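Local coordinates for glucuronoarabinoxylan endo-1,4-beta-xylanase (Clostridium papyrosolvens, PDB 4FMV), which probably hydrolyses internal beta-1,4 linkages of xylan as the catalytic (beta/alpha)8-barrel part of a family 30 glycoside hydrolase, at residues 15-20 with 43-48; 227-232 with 261-266. One frame throughout, in Å; residues are numbered along the deposited sequence.

Contact 1. Residues 15-20 with 43-48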
ATOM      1  N   GLU A  15      10.779  -5.265   6.778  1.00 13.48           N
ATOM      2  CA  GLU A  15       9.869  -4.887   7.848  1.00 14.75           C
ATOM      3  C   GLU A  15       8.524  -4.475   7.258  1.00 16.98           C
ATOM      4  O   GLU A  15       8.465  -3.843   6.203  1.00 19.95           O
ATOM      5  CB  GLU A  15      10.452  -3.718   8.636  1.00 21.84           C
ATOM      6  CG  GLU A  15       9.569  -3.261   9.793  1.00 28.19           C
ATOM      7  CD  GLU A  15      10.227  -2.159  10.607  1.00 35.31           C
ATOM      8  OE1 GLU A  15      11.363  -1.764  10.261  1.00 41.07           O
ATOM      9  OE2 GLU A  15       9.619  -1.690  11.586  1.00 34.32           O
ATOM     10  N   ILE A  16       7.442  -4.853   7.923  1.00 12.85           N
ATOM     11  CA  ILE A  16       6.116  -4.519   7.415  1.00 12.77           C
ATOM     12  C   ILE A  16       5.654  -3.175   7.958  1.00 13.79           C
ATOM     13  O   ILE A  16       5.586  -2.977   9.171  1.00 12.76           O
ATOM     14  CB  ILE A  16       5.090  -5.608   7.764  1.00 11.26           C
ATOM     15  CG1 ILE A  16       5.554  -6.964   7.208  1.00 11.38           C
ATOM     16  CG2 ILE A  16       3.726  -5.245   7.196  1.00  8.53           C
ATOM     17  CD1 ILE A  16       5.758  -6.936   5.700  1.00 13.34           C
ATOM     18  N   ARG A  17       5.389  -2.233   7.057  1.00 12.06           N
ATOM     19  CA  ARG A  17       4.831  -0.952   7.452  1.00  8.27           C
ATOM     20  C   ARG A  17       3.309  -1.052   7.646  1.00 12.34           C
ATOM     21  O   ARG A  17       2.751  -0.455   8.571  1.00 10.70           O
ATOM     22  CB  ARG A  17       5.190   0.143   6.443  1.00 10.10           C
ATOM     23  CG  ARG A  17       4.653   1.549   6.786  1.00 12.09           C
ATOM     24  CD  ARG A  17       5.142   2.007   8.154  1.00 17.33           C
ATOM     25  NE  ARG A  17       6.551   1.689   8.296  1.00 21.48           N
ATOM     26  CZ  ARG A  17       7.189   1.603   9.454  1.00 26.83           C
ATOM     27  NH1 ARG A  17       6.547   1.832  10.592  1.00 27.95           N
ATOM     28  NH2 ARG A  17       8.472   1.289   9.468  1.00 29.41           N
ATOM     29  N   GLY A  18       2.640  -1.807   6.774  1.00 10.21           N
ATOM     30  CA  GLY A  18       1.207  -1.992   6.914  1.00 11.47           C
ATOM     31  C   GLY A  18       0.475  -2.205   5.609  1.00 12.19           C
ATOM     32  O   GLY A  18       1.095  -2.469   4.570  1.00 10.41           O
ATOM     33  N   PHE A  19      -0.854  -2.102   5.670  1.00  9.76           N
ATOM     34  CA  PHE A  19      -1.730  -2.402   4.537  1.00  8.96           C
ATOM     35  C   PHE A  19      -2.933  -1.508   4.686  1.00  8.68           C
ATOM     36  O   PHE A  19      -3.311  -1.182   5.798  1.00  9.59           O
ATOM     37  CB  PHE A  19      -2.226  -3.859   4.583  1.00 11.54           C
ATOM     38  CG  PHE A  19      -1.124  -4.881   4.527  1.00  9.35           C
ATOM     39  CD1 PHE A  19      -0.491  -5.286   5.687  1.00  7.77           C
ATOM     40  CD2 PHE A  19      -0.728  -5.432   3.309  1.00  7.68           C
ATOM     41  CE1 PHE A  19       0.532  -6.219   5.648  1.00 10.49           C
ATOM     42  CE2 PHE A  19       0.296  -6.351   3.250  1.00 10.01           C
ATOM     43  CZ  PHE A  19       0.931  -6.752   4.421  1.00 11.76           C
ATOM     44  N   GLY A  20      -3.568  -1.123   3.590  1.00 10.80           N
ATOM     45  CA  GLY A  20      -4.641  -0.146   3.704  1.00 10.36           C
ATOM     46  C   GLY A  20      -5.280   0.165   2.370  1.00 10.94           C
ATOM     47  O   GLY A  20      -5.206  -0.634   1.435  1.00 10.02           O
ATOM     48  N   TYR A  43      -6.961  -2.464   9.020  1.00 11.92           N
ATOM     49  CA  TYR A  43      -6.131  -1.701   8.073  1.00 11.89           C
ATOM     50  C   TYR A  43      -5.268  -0.694   8.841  1.00 14.02           C
ATOM     51  O   TYR A  43      -5.751   0.025   9.735  1.00 10.35           O
ATOM     52  CB  TYR A  43      -6.951  -0.942   7.043  1.00  9.71           C
ATOM     53  CG  TYR A  43      -7.656  -1.774   6.018  1.00  7.92           C
ATOM     54  CD1 TYR A  43      -7.750  -3.149   6.143  1.00  9.23           C
ATOM     55  CD2 TYR A  43      -8.217  -1.174   4.896  1.00  6.07           C
ATOM     56  CE1 TYR A  43      -8.437  -3.907   5.187  1.00  9.31           C
ATOM     57  CE2 TYR A  43      -8.901  -1.916   3.960  1.00  6.54           C
ATOM     58  CZ  TYR A  43      -8.999  -3.276   4.098  1.00  7.86           C
ATOM     59  OH  TYR A  43      -9.690  -4.004   3.137  1.00 12.01           O
ATOM     60  N   SER A  44      -3.969  -0.740   8.563  1.00 13.91           N
ATOM     61  CA  SER A  44      -2.977   0.102   9.229  1.00 12.78           C
ATOM     62  C   SER A  44      -2.453   1.337   8.451  1.00  6.85           C
ATOM     63  O   SER A  44      -1.550   2.018   8.920  1.00  6.83           O
ATOM     64  CB  SER A  44      -1.836  -0.791   9.705  1.00 11.83           C
ATOM     65  OG  SER A  44      -1.397  -1.557   8.599  1.00 13.08           O
ATOM     66  N   ILE A  45      -2.960   1.577   7.243  1.00  7.04           N
ATOM     67  CA  ILE A  45      -2.532   2.727   6.455  1.00  8.40           C
ATOM     68  C   ILE A  45      -3.727   3.305   5.689  1.00  8.70           C
ATOM     69  O   ILE A  45      -4.524   2.556   5.122  1.00 10.28           O
ATOM     70  CB  ILE A  45      -1.419   2.362   5.423  1.00 11.93           C
ATOM     71  CG1 ILE A  45      -0.245   1.653   6.097  1.00 12.62           C
ATOM     72  CG2 ILE A  45      -0.940   3.618   4.670  1.00 12.62           C
ATOM     73  CD1 ILE A  45       0.847   1.173   5.102  1.00  3.72           C
ATOM     74  N   LEU A  46      -3.837   4.631   5.681  1.00  7.20           N
ATOM     75  CA  LEU A  46      -4.829   5.345   4.875  1.00  7.79           C
ATOM     76  C   LEU A  46      -4.140   6.347   3.967  1.00  9.84           C
ATOM     77  O   LEU A  46      -3.261   7.100   4.404  1.00  9.08           O
ATOM     78  CB  LEU A  46      -5.826   6.107   5.779  1.00  7.87           C
ATOM     79  CG  LEU A  46      -6.865   6.945   5.026  1.00 10.28           C
ATOM     80  CD1 LEU A  46      -7.827   6.077   4.169  1.00  3.31           C
ATOM     81  CD2 LEU A  46      -7.664   7.780   5.995  1.00 10.40           C
ATOM     82  N   ARG A  47      -4.551   6.361   2.704  1.00 10.28           N
ATOM     83  CA  ARG A  47      -4.051   7.308   1.715  1.00  9.26           C
ATOM     84  C   ARG A  47      -5.115   8.366   1.416  1.00  8.10           C
ATOM     85  O   ARG A  47      -6.200   8.039   0.923  1.00  9.90           O
ATOM     86  CB  ARG A  47      -3.695   6.564   0.405  1.00  4.48           C
ATOM     87  CG  ARG A  47      -3.138   7.449  -0.712  1.00  5.33           C
ATOM     88  CD  ARG A  47      -2.936   6.634  -1.992  1.00  6.55           C
ATOM     89  NE  ARG A  47      -2.273   7.408  -3.061  1.00  7.58           N
ATOM     90  CZ  ARG A  47      -2.605   7.343  -4.346  1.00  7.57           C
ATOM     91  NH1 ARG A  47      -3.595   6.553  -4.713  1.00  7.76           N
ATOM     92  NH2 ARG A  47      -1.920   8.044  -5.271  1.00  8.99           N
ATOM     93  N   LEU A  48      -4.763   9.631   1.657  1.00  8.23           N
ATOM     94  CA  LEU A  48      -5.587  10.797   1.336  1.00  9.34           C
ATOM     95  C   LEU A  48      -5.227  11.349  -0.046  1.00 10.78           C
ATOM     96  O   LEU A  48      -4.099  11.186  -0.522  1.00  7.04           O
ATOM     97  CB  LEU A  48      -5.362  11.918   2.352  1.00 11.50           C
ATOM     98  CG  LEU A  48      -5.316  11.575   3.838  1.00  8.88           C
ATOM     99  CD1 LEU A  48      -4.911  12.815   4.624  1.00  8.39           C
ATOM    100  CD2 LEU A  48      -6.673  11.044   4.291  1.00  8.49           C
TER
HETATM  101  O   HOH W   1       1.414   1.345   9.798  1.00 18.34           O

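Contact 2. Residues 227-232 with 261-266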
ATOM      1  N   GLU A 227      11.936   3.148   2.449  1.00 12.55           N
ATOM      2  CA  GLU A 227      10.867   2.177   2.352  1.00 13.66           C
ATOM      3  C   GLU A 227      10.345   2.137   0.919  1.00 11.35           C
ATOM      4  O   GLU A 227      10.502   3.088   0.162  1.00 12.51           O
ATOM      5  CB  GLU A 227       9.737   2.519   3.322  1.00 17.05           C
ATOM      6  CG  GLU A 227      10.105   2.373   4.792  1.00 23.62           C
ATOM      7  CD  GLU A 227       9.023   1.669   5.594  1.00 26.13           C
ATOM      8  OE1 GLU A 227       7.891   2.188   5.642  1.00 28.21           O
ATOM      9  OE2 GLU A 227       9.310   0.595   6.166  1.00 19.15           O
ATOM     10  N   LEU A 228       9.730   1.018   0.567  1.00 11.87           N
ATOM     11  CA  LEU A 228       9.176   0.781  -0.754  1.00  7.27           C
ATOM     12  C   LEU A 228       7.727   0.309  -0.590  1.00 12.29           C
ATOM     13  O   LEU A 228       7.485  -0.754  -0.002  1.00 14.27           O
ATOM     14  CB  LEU A 228      10.016  -0.300  -1.449  1.00  5.34           C
ATOM     15  CG  LEU A 228       9.567  -0.817  -2.827  1.00  9.10           C
ATOM     16  CD1 LEU A 228       9.556   0.295  -3.877  1.00  9.60           C
ATOM     17  CD2 LEU A 228      10.448  -1.987  -3.319  1.00  4.78           C
ATOM     18  N   TRP A 229       6.764   1.089  -1.091  1.00  8.31           N
ATOM     19  CA  TRP A 229       5.358   0.752  -0.915  1.00 10.88           C
ATOM     20  C   TRP A 229       4.669   0.691  -2.265  1.00 12.57           C
ATOM     21  O   TRP A 229       4.913   1.536  -3.122  1.00 12.90           O
ATOM     22  CB  TRP A 229       4.606   1.824  -0.128  1.00  7.60           C
ATOM     23  CG  TRP A 229       5.089   2.173   1.227  1.00 10.77           C
ATOM     24  CD1 TRP A 229       6.169   1.668   1.901  1.00  9.08           C
ATOM     25  CD2 TRP A 229       4.493   3.146   2.083  1.00  9.86           C
ATOM     26  NE1 TRP A 229       6.279   2.287   3.135  1.00  9.16           N
ATOM     27  CE2 TRP A 229       5.253   3.190   3.267  1.00  7.94           C
ATOM     28  CE3 TRP A 229       3.375   3.990   1.961  1.00  9.72           C
ATOM     29  CZ2 TRP A 229       4.940   4.055   4.323  1.00  8.00           C
ATOM     30  CZ3 TRP A 229       3.071   4.843   3.004  1.00  8.65           C
ATOM     31  CH2 TRP A 229       3.838   4.863   4.171  1.00  9.07           C
ATOM     32  N   MET A 230       3.757  -0.260  -2.422  1.00 11.56           N
ATOM     33  CA  MET A 230       2.867  -0.233  -3.568  1.00  8.77           C
ATOM     34  C   MET A 230       1.665   0.575  -3.067  1.00 11.85           C
ATOM     35  O   MET A 230       0.927   0.131  -2.184  1.00 13.06           O
ATOM     36  CB  MET A 230       2.429  -1.658  -3.866  1.00  5.84           C
ATOM     37  CG  MET A 230       1.886  -1.887  -5.251  1.00  7.70           C
ATOM     38  SD  MET A 230       0.425  -0.928  -5.638  1.00  9.22           S
ATOM     39  CE  MET A 230      -0.766  -1.547  -4.422  1.00  9.15           C
ATOM     40  N   THR A 231       1.517   1.790  -3.588  1.00 10.04           N
ATOM     41  CA  THR A 231       0.542   2.748  -3.051  1.00  9.25           C
ATOM     42  C   THR A 231      -0.842   2.844  -3.700  1.00  8.00           C
ATOM     43  O   THR A 231      -1.704   3.568  -3.198  1.00  9.86           O
ATOM     44  CB  THR A 231       1.164   4.165  -3.038  1.00  8.43           C
ATOM     45  OG1 THR A 231       1.494   4.556  -4.378  1.00  9.57           O
ATOM     46  CG2 THR A 231       2.412   4.178  -2.191  1.00  5.68           C
ATOM     47  N   GLU A 232      -1.035   2.246  -4.868  1.00  8.38           N
ATOM     48  CA  GLU A 232      -2.385   2.151  -5.434  1.00  7.44           C
ATOM     49  C   GLU A 232      -2.568   0.949  -6.343  1.00  8.46           C
ATOM     50  O   GLU A 232      -1.784   0.758  -7.285  1.00  8.30           O
ATOM     51  CB  GLU A 232      -2.703   3.424  -6.213  1.00  6.86           C
ATOM     52  CG  GLU A 232      -4.201   3.610  -6.542  1.00  8.26           C
ATOM     53  CD  GLU A 232      -4.394   4.591  -7.662  1.00 10.30           C
ATOM     54  OE1 GLU A 232      -3.919   5.731  -7.534  1.00 12.41           O
ATOM     55  OE2 GLU A 232      -4.985   4.219  -8.685  1.00 11.29           O
ATOM     56  N   ALA A 261       4.767  -2.230   2.196  1.00 13.82           N
ATOM     57  CA  ALA A 261       3.336  -1.963   2.310  1.00  9.76           C
ATOM     58  C   ALA A 261       2.609  -2.226   0.987  1.00 10.98           C
ATOM     59  O   ALA A 261       3.207  -2.117  -0.081  1.00 10.29           O
ATOM     60  CB  ALA A 261       3.114  -0.515   2.734  1.00  5.49           C
ATOM     61  N   TYR A 262       1.322  -2.560   1.066  1.00 10.09           N
ATOM     62  CA  TYR A 262       0.481  -2.691  -0.126  1.00 11.42           C
ATOM     63  C   TYR A 262      -0.812  -1.932   0.168  1.00 11.63           C
ATOM     64  O   TYR A 262      -1.558  -2.286   1.091  1.00 11.76           O
ATOM     65  CB  TYR A 262       0.208  -4.166  -0.456  1.00 10.72           C
ATOM     66  CG  TYR A 262      -0.601  -4.406  -1.739  1.00  8.96           C
ATOM     67  CD1 TYR A 262      -1.976  -4.182  -1.774  1.00  9.29           C
ATOM     68  CD2 TYR A 262       0.012  -4.883  -2.890  1.00  9.19           C
ATOM     69  CE1 TYR A 262      -2.719  -4.428  -2.914  1.00 10.43           C
ATOM     70  CE2 TYR A 262      -0.726  -5.116  -4.058  1.00 11.99           C
ATOM     71  CZ  TYR A 262      -2.091  -4.873  -4.057  1.00 11.10           C
ATOM     72  OH  TYR A 262      -2.830  -5.109  -5.203  1.00 10.41           O
ATOM     73  N   ILE A 263      -1.077  -0.878  -0.601  0.50  9.68           N
ATOM     74  CA  ILE A 263      -2.228  -0.019  -0.330  0.50  8.59           C
ATOM     75  C   ILE A 263      -3.195  -0.033  -1.505  0.50  8.72           C
ATOM     76  O   ILE A 263      -2.835   0.324  -2.620  0.50  6.84           O
ATOM     77  CB  ILE A 263      -1.804   1.446  -0.036  0.50  7.01           C
ATOM     78  CG1 ILE A 263      -0.928   1.530   1.218  0.50  6.29           C
ATOM     79  CG2 ILE A 263      -3.028   2.363   0.109  0.50  6.37           C
ATOM     80  CD1 ILE A 263       0.559   1.785   0.932  0.50  2.91           C
ATOM     81  N   TYR A 264      -4.424  -0.460  -1.236  1.00  6.22           N
ATOM     82  CA  TYR A 264      -5.489  -0.506  -2.225  1.00 10.34           C
ATOM     83  C   TYR A 264      -5.895   0.918  -2.653  1.00  9.16           C
ATOM     84  O   TYR A 264      -5.605   1.903  -1.986  1.00  8.93           O
ATOM     85  CB  TYR A 264      -6.710  -1.288  -1.659  1.00  8.14           C
ATOM     86  CG  TYR A 264      -7.711  -1.777  -2.696  1.00  9.23           C
ATOM     87  CD1 TYR A 264      -7.563  -3.022  -3.302  1.00  9.42           C
ATOM     88  CD2 TYR A 264      -8.819  -0.998  -3.059  1.00  7.69           C
ATOM     89  CE1 TYR A 264      -8.478  -3.476  -4.246  1.00 11.23           C
ATOM     90  CE2 TYR A 264      -9.738  -1.441  -4.023  1.00  7.54           C
ATOM     91  CZ  TYR A 264      -9.559  -2.682  -4.602  1.00 12.06           C
ATOM     92  OH  TYR A 264     -10.436  -3.130  -5.563  1.00 11.44           O
ATOM     93  N   TRP A 265      -6.583   0.997  -3.775  1.00  7.58           N
ATOM     94  CA  TRP A 265      -7.190   2.225  -4.265  1.00  8.39           C
ATOM     95  C   TRP A 265      -8.440   2.565  -3.402  1.00 11.48           C
ATOM     96  O   TRP A 265      -8.504   2.193  -2.220  1.00 12.44           O
ATOM     97  CB  TRP A 265      -7.469   2.102  -5.772  1.00  7.06           C
ATOM     98  CG  TRP A 265      -8.079   3.288  -6.460  1.00  9.90           C
ATOM     99  CD1 TRP A 265      -8.988   3.247  -7.483  1.00 10.73           C
ATOM    100  CD2 TRP A 265      -7.834   4.687  -6.204  1.00 11.60           C
ATOM    101  NE1 TRP A 265      -9.329   4.523  -7.869  1.00 10.72           N
ATOM    102  CE2 TRP A 265      -8.638   5.424  -7.101  1.00 12.29           C
ATOM    103  CE3 TRP A 265      -7.026   5.383  -5.304  1.00 11.69           C
ATOM    104  CZ2 TRP A 265      -8.654   6.820  -7.120  1.00 13.26           C
ATOM    105  CZ3 TRP A 265      -7.041   6.777  -5.327  1.00  9.79           C
ATOM    106  CH2 TRP A 265      -7.852   7.477  -6.228  1.00  9.09           C
ATOM    107  N   TRP A 266      -9.300   3.443  -3.902  1.00  8.21           N
ATOM    108  CA  TRP A 266     -10.332   4.078  -3.095  1.00  6.35           C
ATOM    109  C   TRP A 266     -11.414   3.181  -2.479  1.00 11.24           C
ATOM    110  O   TRP A 266     -11.696   2.066  -2.952  1.00  9.68           O
ATOM    111  CB  TRP A 266     -10.962   5.252  -3.875  1.00  7.35           C
ATOM    112  CG  TRP A 266     -11.593   4.892  -5.195  1.00 10.75           C
ATOM    113  CD1 TRP A 266     -11.852   3.631  -5.690  1.00 12.66           C
ATOM    114  CD2 TRP A 266     -12.031   5.815  -6.204  1.00 13.96           C
ATOM    115  NE1 TRP A 266     -12.435   3.722  -6.939  1.00 12.79           N
ATOM    116  CE2 TRP A 266     -12.551   5.049  -7.277  1.00 14.37           C
ATOM    117  CE3 TRP A 266     -12.034   7.210  -6.302  1.00 15.90           C
ATOM    118  CZ2 TRP A 266     -13.074   5.638  -8.425  1.00 14.53           C
ATOM    119  CZ3 TRP A 266     -12.550   7.799  -7.449  1.00 17.32           C
ATOM    120  CH2 TRP A 266     -13.069   7.011  -8.493  1.00 17.35           C
TER
HETATM  121  O   HOH W   2      -4.363   4.050  -3.254  1.00  9.86           O

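Contact 1. Residues 15-20 with 43-48
Ile45 lays its side chain against the backbone of Gly18 and Phe19. Its CB lies 4.0 Å from Phe19 O. With CG1 anti to the carbonyl carbon (chi1 -53°), the longer branch runs back along strand 18-20: CG1 comes near Phe19 N, and the tip CD1 reaches Gly18 C at 3.4 Å. CD1 also meets Arg17 CG at 4.2 Å, the two side chains crossing at about a right angle. Beyond CG, Arg17 bends twice, and its NE forms a salt bridge with Glu227. Ser44 works beside Ile45. Its hydroxyl oxygen OG receives the Phe19 N-H, with 3.0 Å from N to OG and 156° at the hydrogen. In return, Ser44 N donates to Phe19 O at 2.9 Å. Phe19 thus has both its N and its O tied to Ser44, just before strand 45-48, with a weak addition from Ile45 N to the O. A water donates to Arg17 O and Ser44 O. At Gly20 a CA-H...O contact of 3.1 Å joins Gly20 CA to Ile45 O. Gly20 CA also lies obliquely by the Tyr43 ring. These are adjacent parallel strands of the (beta/alpha)8 barrel, joined through helix 31-40 in a beta-alpha-beta crossover.

Contact 2. Residues 227-232 with 261-266
The methyl CE of Met230 sits over the centre of the Tyr262 ring, 3.5 Å from its centroid. The two side chains lie side by side and point the same way. Met230 bends at chi2 (-61°) and chi3, which folds CE back onto the ring in a CH-pi contact. SD stands farther off above the same face, in a Met-aromatic contact. Trp229 and Ala261 meet on the other side of the paired strands. Ala261 CB lies over the five-membered ring of Trp229, 3.8 Å from its centroid. Two backbone hydrogen bonds hold the strands in parallel register. Met230 N donates to Ala261 O at 3.0 Å, and Ile263 N donates to Met230 O at 2.7 Å. Farther along, a water bridges Thr231 O and Tyr264 O. At one polar end, Trp229 NE1 donates to Glu227 OE1 at 3.0 Å, in the ring plane but from above the carboxylate plane. Arg17 NE meets the same oxygen. Glu232 and Trp265 form the other polar end. The Glu232 carboxylate stacks over one face of the indole, its plane 24° from that of the ring, with Glu232 CD 3.6 Å from Trp265 CE3. Trp266 CG lies over the opposite face, toward the rim. The apolar strand pair thus ends in a buried carboxylate that is probably held in place by the indole face, Arg47 and Tyr207.

In the fold
The two contacts are neighbours in the barrel wall, their centres about 7 Å apart. Strands 11-22 and 261-266 are the first and last of the barrel, so their pairing closes it; the order is 45-49, 11-22, 261-266, 227-232. Gly20 O and Tyr264 N, 2.8 Å apart, probably form a hydrogen bond there. Gly18 O packs on Ala261 CB. Arg47 of contact 1 reaches into contact 2, where its NH1 lies 3.0 Å from Glu232 OE1. Its NH2 pairs with second-shell Glu177, which is also hydrogen-bonded to Thr231 OG1. Glu232, ending the seventh barrel strand, is consistent with the nucleophile. Asn142, hydrogen-bonded by Arg47 NH2, begins the Asn-Glu-Pro motif whose glutamate is probably the acid/base.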